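Local coordinates for agglutinin (Rhizoctonia solani, PDB 4G9M), which is a fungal lectin of the ricin-type beta-trefoil family that binds carbohydrates and assembles as a domain-swapped dimer, at residues T11-S16 against K136-D141. Residues are numbered along the deposited sequence; the frame is centred on the assembly and turned at random.
Sequences TLKNVS and KWKFID
Leu12 lays its CD2 methyl over the centre of the Phe139 ring, 3.6 Å from CD2 to the ring centroid and only 9° off the ring normal, a CH-pi contact on the buried face of two antiparallel strands. On the same face Asn14 meets Trp137. The backbone sets Asn14 CB over the six-membered ring; with CG anti to the backbone N (chi1 -169°), the amide is carried across the indole, ND2 lying over the face toward the rim, 3.5 Å from Trp137 CZ2, and the planes 86° apart. Each nitrogen has a backbone acceptor, Asn134 O for ND2 and Leu111 O for Trp137 NE1.

The backbone is joined by paired bonds at Thr11-Ile140 and Lys13-Lys138, the shortest from Lys138 N to Lys13 O (2.7 Å). Past the strand end, Val15 N still reaches Lys136 O at 2.9 Å.

The other face, with Thr11, Lys13, Lys138 and Ile140, is partly exposed and looser: Thr11 CB and Ile140 CB are 4.1 Å apart. Lys13, bent at its far end, nevertheless folds NZ back to 3.2 Å from Lys138 CG.

Strand 137-141 borders strand 8-14 at one margin of the chain's four-stranded sheet, but Phe139 and Ile140 pair antiparallel with a strand of the second subunit, continuing the sheet across the dimer. Strand 99-103 and Leu21 pack on the Leu12/Trp137/Phe139 side, while Val20 touches Thr11 and Lys13.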
ATOM      1  N   THR B  11      -4.362 -14.858   6.067  1.00 20.03           N
ATOM      2  CA  THR B  11      -5.517 -15.253   5.261  1.00 21.19           C
ATOM      3  C   THR B  11      -5.902 -14.020   4.454  1.00 18.47           C
ATOM      4  O   THR B  11      -5.965 -12.912   4.996  1.00 18.23           O
ATOM      5  CB  THR B  11      -6.706 -15.702   6.136  1.00 22.88           C
ATOM      6  OG1 THR B  11      -6.374 -16.917   6.821  1.00 27.74           O
ATOM      7  CG2 THR B  11      -7.953 -15.943   5.282  1.00 22.14           C
ATOM      8  N   LEU B  12      -6.111 -14.190   3.149  1.00 15.63           N
ATOM      9  CA  LEU B  12      -6.440 -13.056   2.290  1.00 15.63           C
ATOM     10  C   LEU B  12      -7.882 -13.179   1.808  1.00 17.56           C
ATOM     11  O   LEU B  12      -8.199 -14.004   0.946  1.00 18.48           O
ATOM     12  CB  LEU B  12      -5.462 -12.996   1.114  1.00 20.12           C
ATOM     13  CG  LEU B  12      -3.986 -12.933   1.529  1.00 21.28           C
ATOM     14  CD1 LEU B  12      -3.064 -12.862   0.320  1.00 22.98           C
ATOM     15  CD2 LEU B  12      -3.725 -11.754   2.464  1.00 21.62           C
ATOM     16  N   LYS B  13      -8.757 -12.371   2.393  1.00 17.58           N
ATOM     17  CA  LYS B  13     -10.191 -12.486   2.176  1.00 15.67           C
ATOM     18  C   LYS B  13     -10.688 -11.460   1.167  1.00 21.30           C
ATOM     19  O   LYS B  13     -10.523 -10.254   1.361  1.00 20.09           O
ATOM     20  CB  LYS B  13     -10.949 -12.328   3.507  1.00 17.09           C
ATOM     21  CG  LYS B  13     -12.463 -12.430   3.348  1.00 20.05           C
ATOM     22  CD  LYS B  13     -13.162 -12.299   4.694  1.00 28.47           C
ATOM     23  CE  LYS B  13     -12.886 -10.949   5.339  1.00 48.05           C
ATOM     24  NZ  LYS B  13     -13.586  -9.840   4.631  1.00 51.84           N
ATOM     25  N   ASN B  14     -11.313 -11.929   0.097  1.00 16.03           N
ATOM     26  CA  ASN B  14     -11.782 -10.991  -0.923  1.00 15.20           C
ATOM     27  C   ASN B  14     -12.864 -10.071  -0.354  1.00 17.37           C
ATOM     28  O   ASN B  14     -13.817 -10.526   0.270  1.00 19.04           O
ATOM     29  CB  ASN B  14     -12.292 -11.736  -2.154  1.00 14.60           C
ATOM     30  CG  ASN B  14     -12.523 -10.821  -3.317  1.00 17.13           C
ATOM     31  OD1 ASN B  14     -13.629 -10.323  -3.514  1.00 21.15           O
ATOM     32  ND2 ASN B  14     -11.472 -10.581  -4.098  1.00 18.02           N
ATOM     33  N   VAL B  15     -12.706  -8.769  -0.576  1.00 15.64           N
ATOM     34  CA  VAL B  15     -13.639  -7.784  -0.039  1.00 19.10           C
ATOM     35  C   VAL B  15     -15.069  -7.980  -0.579  1.00 18.30           C
ATOM     36  O   VAL B  15     -16.045  -7.854   0.158  1.00 23.05           O
ATOM     37  CB  VAL B  15     -13.123  -6.331  -0.270  1.00 17.73           C
ATOM     38  CG1 VAL B  15     -14.225  -5.295  -0.014  1.00 22.65           C
ATOM     39  CG2 VAL B  15     -11.893  -6.044   0.605  1.00 15.54           C
ATOM     40  N   SER B  16     -15.190  -8.311  -1.859  1.00 17.90           N
ATOM     41  CA  SER B  16     -16.508  -8.492  -2.458  1.00 18.94           C
ATOM     42  C   SER B  16     -17.223  -9.760  -1.982  1.00 17.08           C
ATOM     43  O   SER B  16     -18.395  -9.706  -1.601  1.00 23.16           O
ATOM     44  CB  SER B  16     -16.410  -8.521  -3.986  1.00 19.20           C
ATOM     45  OG  SER B  16     -17.689  -8.713  -4.597  1.00 22.76           O
ATOM     46  N   LYS B 136      -9.948  -6.143  -4.190  1.00 14.00           N
ATOM     47  CA  LYS B 136      -9.453  -5.691  -2.889  1.00 17.24           C
ATOM     48  C   LYS B 136      -9.504  -6.865  -1.945  1.00 20.67           C
ATOM     49  O   LYS B 136     -10.434  -7.676  -2.011  1.00 18.21           O
ATOM     50  CB  LYS B 136     -10.304  -4.550  -2.338  1.00 17.49           C
ATOM     51  CG  LYS B 136     -10.236  -3.277  -3.180  1.00 17.50           C
ATOM     52  CD  LYS B 136     -11.371  -2.335  -2.829  1.00 19.56           C
ATOM     53  CE  LYS B 136     -11.546  -1.305  -3.940  1.00 19.67           C
ATOM     54  NZ  LYS B 136     -12.855  -0.606  -3.817  1.00 23.18           N
ATOM     55  N   TRP B 137      -8.512  -6.945  -1.061  1.00 16.94           N
ATOM     56  CA  TRP B 137      -8.355  -8.102  -0.189  1.00 16.52           C
ATOM     57  C   TRP B 137      -8.132  -7.663   1.247  1.00 19.79           C
ATOM     58  O   TRP B 137      -7.359  -6.737   1.510  1.00 18.42           O
ATOM     59  CB  TRP B 137      -7.166  -8.955  -0.664  1.00 18.90           C
ATOM     60  CG  TRP B 137      -7.320  -9.422  -2.112  1.00 17.12           C
ATOM     61  CD1 TRP B 137      -6.994  -8.714  -3.244  1.00 22.16           C
ATOM     62  CD2 TRP B 137      -7.848 -10.675  -2.564  1.00 19.65           C
ATOM     63  NE1 TRP B 137      -7.296  -9.454  -4.373  1.00 18.45           N
ATOM     64  CE2 TRP B 137      -7.813 -10.661  -3.978  1.00 18.02           C
ATOM     65  CE3 TRP B 137      -8.351 -11.811  -1.911  1.00 16.77           C
ATOM     66  CZ2 TRP B 137      -8.255 -11.736  -4.742  1.00 16.47           C
ATOM     67  CZ3 TRP B 137      -8.787 -12.875  -2.668  1.00 19.29           C
ATOM     68  CH2 TRP B 137      -8.724 -12.836  -4.076  1.00 16.02           C
ATOM     69  N   LYS B 138      -8.825  -8.323   2.173  1.00 16.39           N
ATOM     70  CA  LYS B 138      -8.585  -8.118   3.591  1.00 15.33           C
ATOM     71  C   LYS B 138      -7.384  -8.948   4.009  1.00 17.18           C
ATOM     72  O   LYS B 138      -7.362 -10.160   3.802  1.00 18.76           O
ATOM     73  CB  LYS B 138      -9.801  -8.518   4.432  1.00 22.87           C
ATOM     74  CG  LYS B 138     -11.116  -7.863   4.014  1.00 31.71           C
ATOM     75  CD  LYS B 138     -11.066  -6.363   4.192  1.00 42.26           C
ATOM     76  CE  LYS B 138     -10.594  -6.000   5.585  1.00 41.23           C
ATOM     77  NZ  LYS B 138      -9.722  -4.803   5.553  1.00 47.54           N
ATOM     78  N   PHE B 139      -6.393  -8.290   4.602  1.00 18.60           N
ATOM     79  CA  PHE B 139      -5.208  -8.973   5.090  1.00 19.53           C
ATOM     80  C   PHE B 139      -5.408  -9.388   6.535  1.00 18.71           C
ATOM     81  O   PHE B 139      -5.273  -8.580   7.445  1.00 20.22           O
ATOM     82  CB  PHE B 139      -3.973  -8.082   4.935  1.00 18.14           C
ATOM     83  CG  PHE B 139      -3.336  -8.178   3.574  1.00 16.20           C
ATOM     84  CD1 PHE B 139      -4.029  -7.792   2.437  1.00 16.98           C
ATOM     85  CD2 PHE B 139      -2.040  -8.660   3.436  1.00 18.08           C
ATOM     86  CE1 PHE B 139      -3.455  -7.893   1.184  1.00 18.30           C
ATOM     87  CE2 PHE B 139      -1.449  -8.746   2.171  1.00 19.04           C
ATOM     88  CZ  PHE B 139      -2.160  -8.360   1.054  1.00 21.08           C
ATOM     89  N   ILE B 140      -5.750 -10.656   6.729  1.00 15.23           N
ATOM     90  CA  ILE B 140      -5.951 -11.177   8.091  1.00 15.99           C
ATOM     91  C   ILE B 140      -4.694 -11.845   8.639  1.00 19.43           C
ATOM     92  O   ILE B 140      -4.369 -12.970   8.267  1.00 19.07           O
ATOM     93  CB  ILE B 140      -7.135 -12.172   8.142  1.00 19.10           C
ATOM     94  CG1 ILE B 140      -8.395 -11.537   7.536  1.00 22.92           C
ATOM     95  CG2 ILE B 140      -7.402 -12.608   9.577  1.00 20.80           C
ATOM     96  CD1 ILE B 140      -9.499 -12.531   7.276  1.00 26.82           C
ATOM     97  N   ASP B 141      -3.999 -11.140   9.528  1.00 18.52           N
ATOM     98  CA  ASP B 141      -2.738 -11.584  10.126  1.00 18.83           C
ATOM     99  C   ASP B 141      -2.938 -12.733  11.115  1.00 21.65           C
ATOM    100  O   ASP B 141      -3.748 -12.634  12.037  1.00 23.48           O
ATOM    101  CB  ASP B 141      -2.094 -10.385  10.853  1.00 19.35           C
ATOM    102  CG  ASP B 141      -0.629 -10.603  11.228  1.00 29.47           C
ATOM    103  OD1 ASP B 141       0.087 -11.389  10.568  1.00 33.03           O
ATOM    104  OD2 ASP B 141      -0.172  -9.918  12.173  1.00 29.69           O
TER